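Local coordinates for rieske iron-sulfur protein soxF (Sulfolobus acidocaldarius, PDB 1JM1) that carries a Rieske [2Fe-2S] cluster and probably passes electrons through it in the respiratory chain, at residues A[44-49]-A[85-90]; A[50-55]-A[118-123]. All coordinates share one frame; numbering follows the deposited sequence.

Contact 1 (A[44-49]-A[85-90]); sequences CFLVDL and GTIFAF
The rings of Phe45 and Phe90 lie nearly parallel, with planes at 28°. An offset leaves little of one ring over the other, with the ring centroids 5.8 Å apart. The Phe45 ring rests against the start of its neighbour's side chain: Phe45 CZ is 3.8 Å from Phe90 CB. CG of Phe45 is set between the backbone N and the carbonyl carbon (chi1 64°), and this torsion brings the end of the Phe45 ring up to Phe90. Val47 CG1 meets the Phe90 ring at its edge, near the ring plane, at Phe90 CE1. The Phe88 ring has the carbonyl oxygen of Val47 at its edge. Leu49 CD1 approaches this ring obliquely, 3.6 Å from Phe88 CD1.

The two strands are antiparallel. Phe45 with Phe90 and Val47 with Phe88 are hydrogen-bonded pairs; the shortest of these bonds runs from Val47 N to Phe88 O, 2.8 Å. One more bond, Leu49 N to Thr86 O, lies where the strand turns into a helix.

Asp48 is the N-cap of that helix. Its OD1 takes the backbone N of Ala51 and also the hydroxyl of Thr86, with Thr86 OG1 3.1 Å from Asp48 OD1 and above the carboxylate plane. With an alanine in place of Asp48, the Ala51 N-H and the Thr86 hydroxyl would probably lose this acceptor.

Strand 43-48 is the middle of a three-stranded antiparallel sheet, between 32-36 and 87-91. Leu46, Ala89 and Ile87 pack against strand 151-155. Helix 18-28 touches Leu46, Asp48 and Ile87 on the same face.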
loop_
_atom_site.group_PDB
_atom_site.type_symbol
_atom_site.label_atom_id
_atom_site.label_comp_id
_atom_site.label_asym_id
_atom_site.label_seq_id
_atom_site.Cartn_x
_atom_site.Cartn_y
_atom_site.Cartn_z
ATOM N N CYS A 44 -0.253 -3.737 5.512
ATOM C CA CYS A 44 -0.095 -2.690 4.529
ATOM C C CYS A 44 1.303 -2.160 4.582
ATOM O O CYS A 44 2.036 -2.405 5.551
ATOM C CB CYS A 44 -1.077 -1.532 4.839
ATOM S SG CYS A 44 -2.829 -1.979 4.806
ATOM N N PHE A 45 1.706 -1.346 3.604
ATOM C CA PHE A 45 2.965 -0.614 3.719
ATOM C C PHE A 45 2.823 0.765 3.148
ATOM O O PHE A 45 2.188 0.967 2.110
ATOM C CB PHE A 45 4.129 -1.388 3.076
ATOM C CG PHE A 45 4.017 -1.610 1.595
ATOM C CD1 PHE A 45 4.602 -0.761 0.697
ATOM C CD2 PHE A 45 3.281 -2.673 1.094
ATOM C CE1 PHE A 45 4.446 -0.935 -0.650
ATOM C CE2 PHE A 45 3.110 -2.841 -0.274
ATOM C CZ PHE A 45 3.702 -1.991 -1.148
ATOM N N LEU A 46 3.504 1.707 3.790
ATOM C CA LEU A 46 3.838 2.996 3.216
ATOM C C LEU A 46 5.067 2.839 2.382
ATOM O O LEU A 46 5.957 2.062 2.713
ATOM C CB LEU A 46 4.197 4.091 4.294
ATOM C CG LEU A 46 3.331 4.451 5.394
ATOM C CD1 LEU A 46 3.948 5.577 6.271
ATOM C CD2 LEU A 46 1.995 5.007 4.899
ATOM N N VAL A 47 5.154 3.633 1.316
ATOM C CA VAL A 47 6.377 3.695 0.508
ATOM C C VAL A 47 6.579 5.120 0.063
ATOM O O VAL A 47 5.632 5.779 -0.406
ATOM C CB VAL A 47 6.334 2.723 -0.664
ATOM C CG1 VAL A 47 5.147 2.929 -1.612
ATOM C CG2 VAL A 47 7.674 2.734 -1.437
ATOM N N ASP A 48 7.809 5.611 0.214
ATOM C CA ASP A 48 8.205 6.893 -0.364
ATOM C C ASP A 48 8.711 6.586 -1.739
ATOM O O ASP A 48 9.823 6.051 -1.932
ATOM C CB ASP A 48 9.208 7.624 0.484
ATOM C CG ASP A 48 9.552 8.986 -0.117
ATOM O OD1 ASP A 48 9.577 9.164 -1.316
ATOM O OD2 ASP A 48 9.962 9.877 0.687
ATOM N N LEU A 49 7.877 6.869 -2.781
ATOM C CA LEU A 49 8.233 6.482 -4.125
ATOM C C LEU A 49 9.401 7.270 -4.663
ATOM O O LEU A 49 10.097 6.744 -5.582
ATOM C CB LEU A 49 7.061 6.521 -5.073
ATOM C CG LEU A 49 5.986 5.431 -4.877
ATOM C CD1 LEU A 49 4.850 5.591 -5.862
ATOM C CD2 LEU A 49 6.552 4.018 -5.052
ATOM N N GLY A 85 5.323 15.318 -1.022
ATOM C CA GLY A 85 4.239 14.802 -1.849
ATOM C C GLY A 85 4.465 13.385 -2.377
ATOM O O GLY A 85 3.790 13.054 -3.359
ATOM N N THR A 86 5.325 12.596 -1.772
ATOM C CA THR A 86 5.796 11.367 -2.417
ATOM C C THR A 86 5.474 10.099 -1.644
ATOM O O THR A 86 5.961 9.038 -2.038
ATOM C CB THR A 86 7.308 11.475 -2.667
ATOM O OG1 THR A 86 7.939 11.750 -1.415
ATOM C CG2 THR A 86 7.622 12.567 -3.698
ATOM N N ILE A 87 4.693 10.172 -0.569
ATOM C CA ILE A 87 4.386 8.991 0.239
ATOM C C ILE A 87 3.027 8.427 -0.128
ATOM O O ILE A 87 2.010 9.159 -0.123
ATOM C CB ILE A 87 4.472 9.311 1.732
ATOM C CG1 ILE A 87 5.913 9.696 2.091
ATOM C CG2 ILE A 87 3.989 8.116 2.541
ATOM C CD1 ILE A 87 6.086 10.283 3.412
ATOM N N PHE A 88 3.012 7.139 -0.421
ATOM C CA PHE A 88 1.850 6.366 -0.831
ATOM C C PHE A 88 1.757 5.133 0.066
ATOM O O PHE A 88 2.689 4.831 0.829
ATOM C CB PHE A 88 1.982 5.938 -2.313
ATOM C CG PHE A 88 2.067 7.123 -3.238
ATOM C CD1 PHE A 88 3.274 7.741 -3.499
ATOM C CD2 PHE A 88 0.924 7.622 -3.821
ATOM C CE1 PHE A 88 3.352 8.826 -4.351
ATOM C CE2 PHE A 88 0.966 8.711 -4.673
ATOM C CZ PHE A 88 2.199 9.281 -4.940
ATOM N N ALA A 89 0.679 4.385 -0.059
ATOM C CA ALA A 89 0.522 3.156 0.697
ATOM C C ALA A 89 -0.341 2.166 -0.057
ATOM O O ALA A 89 -1.249 2.530 -0.800
ATOM C CB ALA A 89 -0.094 3.450 2.063
ATOM N N PHE A 90 -0.064 0.878 0.195
ATOM C CA PHE A 90 -0.735 -0.227 -0.482
ATOM C C PHE A 90 -1.027 -1.317 0.526
ATOM O O PHE A 90 -0.330 -1.518 1.523
ATOM C CB PHE A 90 0.149 -0.790 -1.593
ATOM C CG PHE A 90 0.453 0.185 -2.710
ATOM C CD1 PHE A 90 1.507 1.066 -2.611
ATOM C CD2 PHE A 90 -0.365 0.212 -3.847
ATOM C CE1 PHE A 90 1.738 1.994 -3.601
ATOM C CE2 PHE A 90 -0.104 1.119 -4.860
ATOM C CZ PHE A 90 0.924 1.992 -4.735
#

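Contact 2 (A[50-55]-A[118-123]); sequences QALTGQ and KGADLH. With MG (magnesium ion), chain B.
Apolar packing joins Leu52 and Thr53 to Ala120. Thr53 CG2 lies 3.7 Å from Ala120 CB. Leu52 CD2 reaches the same methyl at 4.0 Å and lies as close to Ala120 CA. Leu52 CG stands anti to the backbone N (chi1 -175°), which carries CD2 there.

No direct hydrogen bond crosses between the segments. Instead, water 1 bridges the two backbones, 2.7 Å from Thr53 O and 2.7 Å from Lys118 O.

Within 50-55, Thr53 OG1 accepts from Gln55 N at 3.0 Å, an ST turn, and it also hydrogen-bonds Leu49 O. The turn closes the end of helix 49-53. Gly54 has a positive phi there, and at its backbone angles a CB would press on the carbonyl oxygen of Thr53. On the other side, Ala120 and Asp121 both face Tyr116 in a G1 beta bulge at the start of strand 121-123.

Metal coordination belongs to Asp121. Its OD2 binds the magnesium ion at 2.1 Å, and five waters complete six-fold coordination. Two of these waters tie the ion further to the chain: water 3 donates to Asp121 OD1, and water 2 to Gly119 O.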
loop_
_atom_site.group_PDB
_atom_site.type_symbol
_atom_site.label_atom_id
_atom_site.label_comp_id
_atom_site.label_asym_id
_atom_site.label_seq_id
_atom_site.Cartn_x
_atom_site.Cartn_y
_atom_site.Cartn_z
ATOM N N GLN A 50 9.678 8.458 -4.177
ATOM C CA GLN A 50 10.875 9.198 -4.619
ATOM C C GLN A 50 12.120 8.606 -4.007
ATOM O O GLN A 50 13.132 8.442 -4.701
ATOM C CB GLN A 50 10.676 10.692 -4.280
ATOM C CG GLN A 50 11.921 11.523 -4.669
ATOM C CD GLN A 50 11.617 13.026 -4.485
ATOM O OE1 GLN A 50 11.940 13.705 -5.413
ATOM N NE2 GLN A 50 11.202 13.455 -3.361
ATOM N N ALA A 51 12.104 8.279 -2.700
ATOM C CA ALA A 51 13.249 7.612 -2.138
ATOM C C ALA A 51 13.521 6.286 -2.837
ATOM O O ALA A 51 14.672 5.922 -3.095
ATOM C CB ALA A 51 13.043 7.422 -0.623
ATOM N N LEU A 52 12.472 5.581 -3.190
ATOM C CA LEU A 52 12.613 4.274 -3.816
ATOM C C LEU A 52 13.221 4.379 -5.238
ATOM O O LEU A 52 14.130 3.641 -5.570
ATOM C CB LEU A 52 11.271 3.564 -3.841
ATOM C CG LEU A 52 11.326 2.136 -4.377
ATOM C CD1 LEU A 52 11.933 1.206 -3.337
ATOM C CD2 LEU A 52 9.907 1.685 -4.782
ATOM N N THR A 53 12.608 5.232 -6.067
ATOM C CA THR A 53 12.877 5.263 -7.499
ATOM C C THR A 53 13.852 6.353 -7.918
ATOM O O THR A 53 14.347 6.302 -9.070
ATOM C CB THR A 53 11.589 5.468 -8.339
ATOM O OG1 THR A 53 11.102 6.789 -8.147
ATOM C CG2 THR A 53 10.505 4.458 -8.020
ATOM N N GLY A 54 14.052 7.341 -7.136
ATOM C CA GLY A 54 14.792 8.529 -7.540
ATOM C C GLY A 54 13.957 9.506 -8.334
ATOM O O GLY A 54 14.466 10.603 -8.593
ATOM N N GLN A 55 12.750 9.300 -8.624
ATOM C CA GLN A 55 11.810 10.095 -9.394
ATOM C C GLN A 55 10.809 10.796 -8.492
ATOM O O GLN A 55 10.349 10.221 -7.510
ATOM C CB GLN A 55 11.049 9.268 -10.403
ATOM C CG GLN A 55 11.881 8.549 -11.415
ATOM C CD GLN A 55 11.071 7.744 -12.407
ATOM O OE1 GLN A 55 11.384 6.582 -12.697
ATOM N NE2 GLN A 55 9.986 8.281 -12.935
ATOM N N LYS A 118 13.990 0.466 -8.922
ATOM C CA LYS A 118 14.091 1.420 -10.036
ATOM C C LYS A 118 12.752 1.564 -10.720
ATOM O O LYS A 118 12.413 2.657 -11.226
ATOM C CB LYS A 118 15.122 0.941 -11.038
ATOM C CG LYS A 118 15.357 1.848 -12.197
ATOM C CD LYS A 118 16.564 1.335 -13.070
ATOM C CE LYS A 118 16.565 1.920 -14.468
ATOM N NZ LYS A 118 17.139 1.156 -15.631
ATOM N N GLY A 119 11.979 0.509 -10.801
ATOM C CA GLY A 119 10.684 0.535 -11.504
ATOM C C GLY A 119 9.480 0.662 -10.608
ATOM O O GLY A 119 8.369 0.696 -11.129
ATOM N N ALA A 120 9.642 0.651 -9.306
ATOM C CA ALA A 120 8.540 0.595 -8.359
ATOM C C ALA A 120 7.585 -0.533 -8.666
ATOM O O ALA A 120 6.362 -0.377 -8.577
ATOM C CB ALA A 120 7.816 1.929 -8.235
ATOM N N ASP A 121 8.131 -1.715 -8.978
ATOM C CA ASP A 121 7.347 -2.876 -9.322
ATOM C C ASP A 121 7.428 -3.923 -8.243
ATOM O O ASP A 121 8.542 -4.323 -7.821
ATOM C CB ASP A 121 7.823 -3.466 -10.666
ATOM C CG ASP A 121 7.524 -2.581 -11.846
ATOM O OD1 ASP A 121 6.410 -1.997 -11.889
ATOM O OD2 ASP A 121 8.381 -2.481 -12.718
ATOM N N LEU A 122 6.305 -4.367 -7.721
ATOM C CA LEU A 122 6.234 -5.302 -6.615
ATOM C C LEU A 122 5.835 -6.693 -7.151
ATOM O O LEU A 122 4.714 -6.851 -7.688
ATOM C CB LEU A 122 5.259 -4.804 -5.581
ATOM C CG LEU A 122 5.075 -5.658 -4.331
ATOM C CD1 LEU A 122 6.406 -6.013 -3.651
ATOM C CD2 LEU A 122 4.158 -4.916 -3.345
ATOM N N HIS A 123 6.746 -7.648 -7.060
ATOM C CA HIS A 123 6.638 -8.966 -7.678
ATOM C C HIS A 123 6.367 -10.023 -6.594
ATOM O O HIS A 123 7.191 -10.208 -5.676
ATOM C CB HIS A 123 7.963 -9.211 -8.439
ATOM C CG HIS A 123 8.088 -10.497 -9.157
ATOM N ND1 HIS A 123 8.968 -10.573 -10.229
ATOM C CD2 HIS A 123 7.549 -11.723 -9.026
ATOM C CE1 HIS A 123 8.922 -11.817 -10.653
ATOM N NE2 HIS A 123 8.079 -12.582 -9.970
HETATM MG MG MG B . 8.165 -1.555 -14.622
HETATM O O HOH W 1 13.626 5.072 -11.409
HETATM O O HOH W 2 8.276 0.402 -13.850
HETATM O O HOH W 3 6.215 -1.440 -14.430
HETATM O O HOH W 4 7.961 -3.400 -15.700
HETATM O O HOH W 5 7.981 -0.693 -16.503
HETATM O O HOH W 6 10.164 -1.650 -14.837
#

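Contacts 1 and 2 are neighbours, their centres about 11 Å apart. Strand 43-48 runs directly into helix 49-53, and the segments alternate along the chain. Their side chains meet in several places: Thr86 CG2 is 3.6 Å from Gln50 CB, Phe45 CZ is 3.7 Å from Leu122 CD2, and Leu49 CD2 is 4.0 Å from Ala120 CB. Contact 1 is buried, and contact 2 lies at the surface. Between nearest atoms, the magnesium ion of contact 2 is about 11 Å from the Leu49 side chain; at the other end of contact 1, the Phe45 side chain is about 12 Å from the [2Fe-2S] cluster and about 10 Å from the side chain of the cluster ligand Cys94.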